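Local coordinates for thiaminase-I (Naegleria gruberi, PDB 4HCW), which belongs to the thiaminase I family, a group with a two-lobed alpha/beta fold resembling that of the periplasmic binding proteins, at residues Asp64-Asp69 against Val264-Ser269; Ser88-Val93 against Tyr112-Tyr117; Leu139-Gly144 against Tyr199-Asp204. One frame throughout, in Å; residues are numbered along the deposited sequence.

Contact 1: residues Asp64-Asp69 against Val264-Ser269; sequences DVFSTD and VLALNS
The ring of F66 lies over the backbone of A266. One ring face is turned to A266 O, which sits 3.8 Å from the ring plane and is shifted toward the rim. The CE1 side of the ring reaches the methyl of A266, with F66 CE1 4.0 Å from A266 CB. CG2 of T68, two residues further along the same strand, lies at the ring edge in its plane. F51 adds a second ring, tilted against F66. With chi1 at 53°, CG of F66 stands between the backbone N and the carbonyl carbon, and the ring leans over the neighbouring strand.

F66 and A266 form a hydrogen-bonded antiparallel pair. F66 N to A266 O and A266 N to F66 O are both 2.8 Å, and the second bond is almost straight at 175°. T68 and V264 make the next such pair, with V264 N to T68 O at 2.7 Å. N268 N also bonds to D64 O.

Strand 65-69 pairs in parallel with strand 8-13 on its other edge. The reversed strand 260-267 then sits between it and strand 110-125. This order matches the sheet of type II periplasmic binding proteins.

The opposite sheet face carries V65, S67, L265 and L267. L265 sends its CD2 branch to S67, with S67 CB to L265 CD2 at 3.7 Å. V65 CG2 is more distant from the same methyl. I283 and L287 of helix 275-288 also touch L265. The buried hydroxyl of S67 is bonded to Q116 OE1. At the partly exposed end, D64 OD2 forms a salt bridge with K275 NZ, and N268 OD1 accepts from N270 N.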
loop_
_atom_site.group_PDB
_atom_site.type_symbol
_atom_site.label_atom_id
_atom_site.label_comp_id
_atom_site.label_asym_id
_atom_site.label_seq_id
_atom_site.Cartn_x
_atom_site.Cartn_y
_atom_site.Cartn_z
ATOM N N ASP A 64 -18.562 -10.530 -5.318
ATOM C CA ASP A 64 -19.425 -9.445 -5.776
ATOM C C ASP A 64 -18.693 -8.111 -5.709
ATOM O O ASP A 64 -18.655 -7.357 -6.681
ATOM C CB ASP A 64 -20.703 -9.381 -4.938
ATOM C CG ASP A 64 -21.637 -10.543 -5.205
ATOM O OD1 ASP A 64 -21.705 -10.996 -6.368
ATOM O OD2 ASP A 64 -22.304 -11.002 -4.254
ATOM N N VAL A 65 -18.114 -7.829 -4.547
ATOM C CA VAL A 65 -17.303 -6.634 -4.355
ATOM C C VAL A 65 -16.039 -7.000 -3.584
ATOM O O VAL A 65 -16.104 -7.666 -2.551
ATOM C CB VAL A 65 -18.092 -5.524 -3.626
ATOM C CG1 VAL A 65 -19.068 -6.130 -2.633
ATOM C CG2 VAL A 65 -17.147 -4.543 -2.942
ATOM N N PHE A 66 -14.891 -6.576 -4.100
ATOM C CA PHE A 66 -13.608 -6.972 -3.534
ATOM C C PHE A 66 -12.637 -5.799 -3.427
ATOM O O PHE A 66 -12.734 -4.828 -4.177
ATOM C CB PHE A 66 -12.983 -8.082 -4.383
ATOM C CG PHE A 66 -12.888 -7.743 -5.844
ATOM C CD1 PHE A 66 -11.785 -7.071 -6.344
ATOM C CD2 PHE A 66 -13.905 -8.095 -6.718
ATOM C CE1 PHE A 66 -11.698 -6.755 -7.685
ATOM C CE2 PHE A 66 -13.823 -7.782 -8.061
ATOM C CZ PHE A 66 -12.717 -7.111 -8.545
ATOM N N SER A 67 -11.702 -5.902 -2.488
ATOM C CA SER A 67 -10.640 -4.915 -2.354
ATOM C C SER A 67 -9.327 -5.507 -2.849
ATOM O O SER A 67 -8.863 -6.525 -2.336
ATOM C CB SER A 67 -10.500 -4.464 -0.900
ATOM O OG SER A 67 -9.496 -3.472 -0.770
ATOM N N THR A 68 -8.734 -4.870 -3.853
ATOM C CA THR A 68 -7.492 -5.363 -4.435
ATOM C C THR A 68 -6.442 -4.268 -4.546
ATOM O O THR A 68 -6.768 -3.085 -4.639
ATOM C CB THR A 68 -7.723 -5.957 -5.835
ATOM O OG1 THR A 68 -6.460 -6.288 -6.427
ATOM C CG2 THR A 68 -8.443 -4.955 -6.726
ATOM N N ASP A 69 -5.176 -4.672 -4.530
ATOM C CA ASP A 69 -4.081 -3.747 -4.769
ATOM C C ASP A 69 -4.171 -3.279 -6.215
ATOM O O ASP A 69 -4.455 -4.071 -7.114
ATOM C CB ASP A 69 -2.738 -4.435 -4.512
ATOM C CG ASP A 69 -1.580 -3.455 -4.417
ATOM O OD1 ASP A 69 -1.617 -2.401 -5.088
ATOM O OD2 ASP A 69 -0.624 -3.743 -3.666
ATOM N N VAL A 264 -7.889 -0.779 -3.684
ATOM C CA VAL A 264 -9.095 -0.273 -4.328
ATOM C C VAL A 264 -10.285 -1.225 -4.202
ATOM O O VAL A 264 -10.184 -2.410 -4.523
ATOM C CB VAL A 264 -8.837 0.029 -5.819
ATOM C CG1 VAL A 264 -10.135 0.344 -6.535
ATOM C CG2 VAL A 264 -7.849 1.177 -5.964
ATOM N N LEU A 265 -11.406 -0.693 -3.726
ATOM C CA LEU A 265 -12.659 -1.438 -3.677
ATOM C C LEU A 265 -13.333 -1.421 -5.043
ATOM O O LEU A 265 -13.634 -0.357 -5.581
ATOM C CB LEU A 265 -13.599 -0.837 -2.631
ATOM C CG LEU A 265 -13.304 -1.157 -1.165
ATOM C CD1 LEU A 265 -14.062 -0.211 -0.250
ATOM C CD2 LEU A 265 -13.668 -2.600 -0.861
ATOM N N ALA A 266 -13.567 -2.603 -5.601
ATOM C CA ALA A 266 -14.207 -2.713 -6.906
ATOM C C ALA A 266 -15.315 -3.758 -6.880
ATOM O O ALA A 266 -15.320 -4.647 -6.029
ATOM C CB ALA A 266 -13.181 -3.052 -7.974
ATOM N N LEU A 267 -16.251 -3.647 -7.816
ATOM C CA LEU A 267 -17.354 -4.596 -7.903
ATOM C C LEU A 267 -17.241 -5.471 -9.145
ATOM O O LEU A 267 -16.712 -5.044 -10.171
ATOM C CB LEU A 267 -18.704 -3.872 -7.892
ATOM C CG LEU A 267 -18.734 -2.365 -8.146
ATOM C CD1 LEU A 267 -20.046 -1.970 -8.799
ATOM C CD2 LEU A 267 -18.550 -1.607 -6.842
ATOM N N ASN A 268 -17.739 -6.699 -9.040
ATOM C CA ASN A 268 -17.730 -7.626 -10.162
ATOM C C ASN A 268 -18.589 -7.099 -11.305
ATOM O O ASN A 268 -19.608 -6.446 -11.078
ATOM C CB ASN A 268 -18.214 -9.007 -9.716
ATOM C CG ASN A 268 -17.782 -10.111 -10.660
ATOM O OD1 ASN A 268 -17.778 -9.938 -11.879
ATOM N ND2 ASN A 268 -17.415 -11.259 -10.100
ATOM N N SER A 269 -18.170 -7.381 -12.533
ATOM C CA SER A 269 -18.872 -6.883 -13.708
ATOM C C SER A 269 -20.173 -7.635 -13.961
ATOM O O SER A 269 -21.048 -7.146 -14.673
ATOM C CB SER A 269 -17.973 -6.964 -14.941
ATOM O OG SER A 269 -17.599 -8.305 -15.208
#

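Contact 2: residues Ser88-Val93 against Tyr112-Tyr117; sequences SLVRGV and YGFPQY
V90 CA and L89 O meet the F114 ring at its edge, and the V90 branches sit obliquely above the ring's rim. The CD2-CE2 side of the ring presses against the helix. V90 CA and V90 CG2 are each 3.7 Å from F114 CE2, and V90 CG1 is 3.9 Å from F114 CD2. Both branches of V90 lie on the same side of the ring plane, CG2 higher above it than CG1. L89 O is 3.9 Å from F114 CE2, while L89 CG is a looser neighbour of F114 CZ. The CD2-CE2 side of the ring is therefore the bump. It enters a shallow groove formed by the backbone at L89 and V90 and by the V90 side chain. F114 has CG anti to its carbonyl carbon, chi1 -48°, and this carries the ring out toward the helix.

V90 is in turn a bump for the strand. CG1 approaches the proline ring, 4.3 Å from P115 CD. CG2 lies at a similar distance from G113 O. No hydrogen bond joins the two segments; the contact is apolar packing. I283, L267 and L85 also touch F114, and L97, V101 and A105 touch P115. Further along, a classic beta bulge sets Q116 and Y117 both opposite D263 of strand 260-267. Helix 87-94 is thus packed against a strand of the central sheet, the layered build of an alpha/beta lobe.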
loop_
_atom_site.group_PDB
_atom_site.type_symbol
_atom_site.label_atom_id
_atom_site.label_comp_id
_atom_site.label_asym_id
_atom_site.label_seq_id
_atom_site.Cartn_x
_atom_site.Cartn_y
_atom_site.Cartn_z
ATOM N N SER A 88 -18.852 10.319 -11.412
ATOM C CA SER A 88 -19.720 10.953 -10.427
ATOM C C SER A 88 -20.081 10.006 -9.285
ATOM O O SER A 88 -20.259 10.435 -8.145
ATOM C CB SER A 88 -20.992 11.474 -11.097
ATOM O OG SER A 88 -21.689 10.427 -11.750
ATOM N N LEU A 89 -20.188 8.718 -9.599
ATOM C CA LEU A 89 -20.546 7.713 -8.605
ATOM C C LEU A 89 -19.460 7.574 -7.542
ATOM O O LEU A 89 -19.753 7.391 -6.360
ATOM C CB LEU A 89 -20.803 6.361 -9.277
ATOM C CG LEU A 89 -21.315 5.231 -8.379
ATOM C CD1 LEU A 89 -22.659 5.597 -7.769
ATOM C CD2 LEU A 89 -21.413 3.926 -9.155
ATOM N N VAL A 90 -18.206 7.666 -7.971
ATOM C CA VAL A 90 -17.068 7.545 -7.067
ATOM C C VAL A 90 -16.870 8.819 -6.249
ATOM O O VAL A 90 -16.641 8.764 -5.040
ATOM C CB VAL A 90 -15.771 7.224 -7.837
ATOM C CG1 VAL A 90 -14.587 7.151 -6.885
ATOM C CG2 VAL A 90 -15.921 5.923 -8.609
ATOM N N ARG A 91 -16.966 9.965 -6.918
ATOM C CA ARG A 91 -16.787 11.259 -6.266
ATOM C C ARG A 91 -17.864 11.528 -5.218
ATOM O O ARG A 91 -17.632 12.257 -4.252
ATOM C CB ARG A 91 -16.775 12.385 -7.304
ATOM C CG ARG A 91 -15.544 12.401 -8.196
ATOM C CD ARG A 91 -14.299 12.791 -7.416
ATOM N NE ARG A 91 -13.113 12.838 -8.266
ATOM C CZ ARG A 91 -11.917 13.251 -7.859
ATOM N NH1 ARG A 91 -10.893 13.260 -8.702
ATOM N NH2 ARG A 91 -11.744 13.659 -6.609
ATOM N N GLY A 92 -19.038 10.937 -5.413
ATOM C CA GLY A 92 -20.142 11.110 -4.485
ATOM C C GLY A 92 -20.020 10.228 -3.257
ATOM O O GLY A 92 -20.829 10.320 -2.333
ATOM N N VAL A 93 -19.003 9.372 -3.248
ATOM C CA VAL A 93 -18.775 8.456 -2.136
ATOM C C VAL A 93 -17.458 8.753 -1.428
ATOM O O VAL A 93 -17.420 8.928 -0.210
ATOM C CB VAL A 93 -18.765 6.990 -2.612
ATOM C CG1 VAL A 93 -18.275 6.071 -1.505
ATOM C CG2 VAL A 93 -20.148 6.576 -3.088
ATOM N N TYR A 112 -12.399 2.140 -12.419
ATOM C CA TYR A 112 -12.749 0.751 -12.135
ATOM C C TYR A 112 -12.813 0.403 -10.649
ATOM O O TYR A 112 -12.753 -0.771 -10.284
ATOM C CB TYR A 112 -11.787 -0.199 -12.853
ATOM C CG TYR A 112 -12.018 -0.288 -14.344
ATOM C CD1 TYR A 112 -11.450 0.638 -15.210
ATOM C CD2 TYR A 112 -12.804 -1.296 -14.885
ATOM C CE1 TYR A 112 -11.660 0.560 -16.574
ATOM C CE2 TYR A 112 -13.020 -1.381 -16.248
ATOM C CZ TYR A 112 -12.446 -0.450 -17.087
ATOM O OH TYR A 112 -12.658 -0.531 -18.445
ATOM N N GLY A 113 -12.941 1.410 -9.791
ATOM C CA GLY A 113 -13.084 1.145 -8.372
ATOM C C GLY A 113 -12.957 2.335 -7.439
ATOM O O GLY A 113 -12.508 3.411 -7.832
ATOM N N PHE A 114 -13.360 2.124 -6.189
ATOM C CA PHE A 114 -13.275 3.146 -5.156
ATOM C C PHE A 114 -12.018 2.937 -4.323
ATOM O O PHE A 114 -11.870 1.903 -3.671
ATOM C CB PHE A 114 -14.496 3.086 -4.234
ATOM C CG PHE A 114 -15.809 3.012 -4.961
ATOM C CD1 PHE A 114 -16.362 1.788 -5.297
ATOM C CD2 PHE A 114 -16.496 4.166 -5.297
ATOM C CE1 PHE A 114 -17.570 1.715 -5.959
ATOM C CE2 PHE A 114 -17.708 4.100 -5.960
ATOM C CZ PHE A 114 -18.244 2.871 -6.292
ATOM N N PRO A 115 -11.105 3.917 -4.344
ATOM C CA PRO A 115 -9.872 3.859 -3.554
ATOM C C PRO A 115 -10.165 3.740 -2.061
ATOM O O PRO A 115 -10.947 4.526 -1.527
ATOM C CB PRO A 115 -9.204 5.202 -3.856
ATOM C CG PRO A 115 -9.739 5.596 -5.187
ATOM C CD PRO A 115 -11.158 5.119 -5.194
ATOM N N GLN A 116 -9.545 2.767 -1.402
ATOM C CA GLN A 116 -9.794 2.523 0.015
ATOM C C GLN A 116 -8.591 2.863 0.887
ATOM O O GLN A 116 -8.680 3.706 1.780
ATOM C CB GLN A 116 -10.206 1.067 0.248
ATOM C CG GLN A 116 -10.410 0.716 1.712
ATOM C CD GLN A 116 -10.922 -0.695 1.912
ATOM O OE1 GLN A 116 -10.891 -1.517 0.996
ATOM N NE2 GLN A 116 -11.401 -0.985 3.116
ATOM N N TYR A 117 -7.470 2.200 0.627
ATOM C CA TYR A 117 -6.272 2.381 1.438
ATOM C C TYR A 117 -5.135 3.017 0.646
ATOM O O TYR A 117 -5.031 2.837 -0.568
ATOM C CB TYR A 117 -5.812 1.040 2.014
ATOM C CG TYR A 117 -6.807 0.401 2.955
ATOM C CD1 TYR A 117 -7.508 1.163 3.879
ATOM C CD2 TYR A 117 -7.049 -0.966 2.914
ATOM C CE1 TYR A 117 -8.420 0.582 4.741
ATOM C CE2 TYR A 117 -7.960 -1.557 3.771
ATOM C CZ TYR A 117 -8.641 -0.779 4.683
ATOM O OH TYR A 117 -9.549 -1.363 5.538
#

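Contact 3: residues Leu139-Gly144 against Tyr199-Asp204; sequences LAQKVG and YRTILD
A140 points its methyl straight at the backbone of helix 193-203. A140 CB is 3.8 Å from T201 O and 4.1 Å from I202 CA. With only a methyl between them, the backbones come close: A140 CA and I202 CA are 5.5 Å apart. Q141 follows on the exposed side. Its CG lies 4.3 Å from T201 CG2, an aliphatic contact. T201 has CG2 anti to its backbone N, which brings this methyl to A140 and Q141. Its hydroxyl bonds back to Q197 O in its own helix.

The axes of 139-143 and 199-203 come within 9.1 Å and cross at 44°. Both helices belong to the thiaminase I-like N-terminal domain. The contact joins helix 136-143, which follows strand 110-125, to helix 193-203, and the small A140 permits the close crossing.

G144 is the first residue past the helix. It has a positive phi of 91°, while its N still bonds to A140 O. Its carbonyl turns to the other helix end. There S205 OG bridges the two helices: G144 O, A140 O and T201 O are all its partners and must share its single proton. E146 makes a backbone hydrogen bond with D204.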
loop_
_atom_site.group_PDB
_atom_site.type_symbol
_atom_site.label_atom_id
_atom_site.label_comp_id
_atom_site.label_asym_id
_atom_site.label_seq_id
_atom_site.Cartn_x
_atom_site.Cartn_y
_atom_site.Cartn_z
ATOM N N LEU A 139 20.179 8.945 0.445
ATOM C CA LEU A 139 20.284 8.664 1.873
ATOM C C LEU A 139 21.311 7.575 2.158
ATOM O O LEU A 139 22.083 7.676 3.111
ATOM C CB LEU A 139 18.920 8.259 2.438
ATOM C CG LEU A 139 18.840 8.013 3.947
ATOM N N ALA A 140 21.314 6.538 1.325
ATOM C CA ALA A 140 22.207 5.396 1.507
ATOM C C ALA A 140 23.677 5.795 1.426
ATOM O O ALA A 140 24.506 5.306 2.194
ATOM C CB ALA A 140 21.894 4.313 0.484
ATOM N N GLN A 141 23.991 6.685 0.492
ATOM C CA GLN A 141 25.356 7.157 0.307
ATOM C C GLN A 141 25.827 7.953 1.517
ATOM O O GLN A 141 26.988 7.874 1.913
ATOM C CB GLN A 141 25.451 8.022 -0.950
ATOM C CG GLN A 141 25.109 7.283 -2.231
ATOM C CD GLN A 141 24.879 8.219 -3.400
ATOM O OE1 GLN A 141 24.899 9.442 -3.246
ATOM N NE2 GLN A 141 24.658 7.650 -4.579
ATOM N N LYS A 142 24.911 8.716 2.103
ATOM C CA LYS A 142 25.247 9.584 3.224
ATOM C C LYS A 142 25.410 8.815 4.533
ATOM O O LYS A 142 26.325 9.090 5.309
ATOM C CB LYS A 142 24.189 10.676 3.384
ATOM C CG LYS A 142 24.103 11.641 2.216
ATOM C CD LYS A 142 22.953 12.616 2.407
ATOM C CE LYS A 142 22.879 13.638 1.286
ATOM N NZ LYS A 142 21.714 14.548 1.466
ATOM N N VAL A 143 24.527 7.851 4.774
ATOM C CA VAL A 143 24.536 7.110 6.033
ATOM C C VAL A 143 25.658 6.073 6.106
ATOM O O VAL A 143 26.127 5.734 7.193
ATOM C CB VAL A 143 23.179 6.427 6.308
ATOM C CG1 VAL A 143 22.073 7.467 6.402
ATOM C CG2 VAL A 143 22.862 5.399 5.232
ATOM N N GLY A 144 26.084 5.572 4.951
ATOM C CA GLY A 144 27.163 4.603 4.899
ATOM C C GLY A 144 26.704 3.159 4.972
ATOM O O GLY A 144 25.551 2.843 4.680
ATOM N N TYR A 199 20.385 -0.859 -6.416
ATOM C CA TYR A 199 19.775 -1.671 -5.369
ATOM C C TYR A 199 20.817 -2.115 -4.350
ATOM O O TYR A 199 20.553 -2.136 -3.148
ATOM C CB TYR A 199 19.086 -2.893 -5.984
ATOM C CG TYR A 199 18.261 -3.712 -5.011
ATOM C CD1 TYR A 199 18.849 -4.684 -4.213
ATOM C CD2 TYR A 199 16.889 -3.522 -4.905
ATOM C CE1 TYR A 199 18.099 -5.435 -3.327
ATOM C CE2 TYR A 199 16.129 -4.270 -4.022
ATOM C CZ TYR A 199 16.740 -5.226 -3.237
ATOM O OH TYR A 199 15.991 -5.974 -2.357
ATOM N N ARG A 200 22.001 -2.472 -4.838
ATOM C CA ARG A 200 23.075 -2.944 -3.973
ATOM C C ARG A 200 23.556 -1.832 -3.046
ATOM O O ARG A 200 23.930 -2.085 -1.902
ATOM C CB ARG A 200 24.239 -3.480 -4.810
ATOM C CG ARG A 200 25.203 -4.372 -4.043
ATOM C CD ARG A 200 24.473 -5.547 -3.411
ATOM N NE ARG A 200 25.354 -6.692 -3.197
ATOM C CZ ARG A 200 26.108 -6.869 -2.117
ATOM N NH1 ARG A 200 26.877 -7.944 -2.012
ATOM N NH2 ARG A 200 26.093 -5.971 -1.142
ATOM N N THR A 201 23.541 -0.601 -3.551
ATOM C CA THR A 201 23.926 0.564 -2.762
ATOM C C THR A 201 23.009 0.711 -1.553
ATOM O O THR A 201 23.465 0.970 -0.439
ATOM C CB THR A 201 23.869 1.855 -3.601
ATOM O OG1 THR A 201 24.802 1.764 -4.686
ATOM C CG2 THR A 201 24.210 3.068 -2.749
ATOM N N ILE A 202 21.714 0.530 -1.784
ATOM C CA ILE A 202 20.717 0.625 -0.726
ATOM C C ILE A 202 20.804 -0.564 0.227
ATOM O O ILE A 202 20.742 -0.397 1.444
ATOM C CB ILE A 202 19.298 0.710 -1.310
ATOM C CG1 ILE A 202 19.196 1.900 -2.264
ATOM C CG2 ILE A 202 18.262 0.822 -0.200
ATOM C CD1 ILE A 202 17.848 2.043 -2.919
ATOM N N LEU A 203 20.954 -1.760 -0.334
ATOM C CA LEU A 203 21.050 -2.981 0.462
ATOM C C LEU A 203 22.252 -2.956 1.407
ATOM O O LEU A 203 22.188 -3.483 2.518
ATOM C CB LEU A 203 21.117 -4.212 -0.448
ATOM C CG LEU A 203 21.293 -5.569 0.242
ATOM C CD1 LEU A 203 20.182 -5.814 1.251
ATOM C CD2 LEU A 203 21.348 -6.694 -0.780
ATOM N N ASP A 204 23.342 -2.340 0.962
ATOM C CA ASP A 204 24.548 -2.243 1.779
ATOM C C ASP A 204 24.366 -1.278 2.946
ATOM O O ASP A 204 25.106 -1.330 3.926
ATOM C CB ASP A 204 25.748 -1.821 0.926
ATOM C CG ASP A 204 26.224 -2.924 0.001
ATOM O OD1 ASP A 204 26.022 -4.111 0.338
ATOM O OD2 ASP A 204 26.802 -2.606 -1.059
#

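How the contacts relate
Contacts 1 and 2 share one sheet. Their centres are 11 Å apart, and strands 260-267 and 110-125 are neighbours in it. They touch directly: L265 O and F114 N are probably hydrogen-bonded. Contact 3 lies on the opposite side of the chain's centre, with its centre about 38 Å from that of contact 1 and 39 Å from that of contact 2. Along the chain, 64-69 comes first, then both halves of contact 2, then both halves of contact 3, and last 264-269. Contact 1 therefore encloses the other two. The chain runs out of the shared sheet along strand 110-125, forms contact 3 on the far side, and comes back through strand 260-267, consistent with a two-lobed fold.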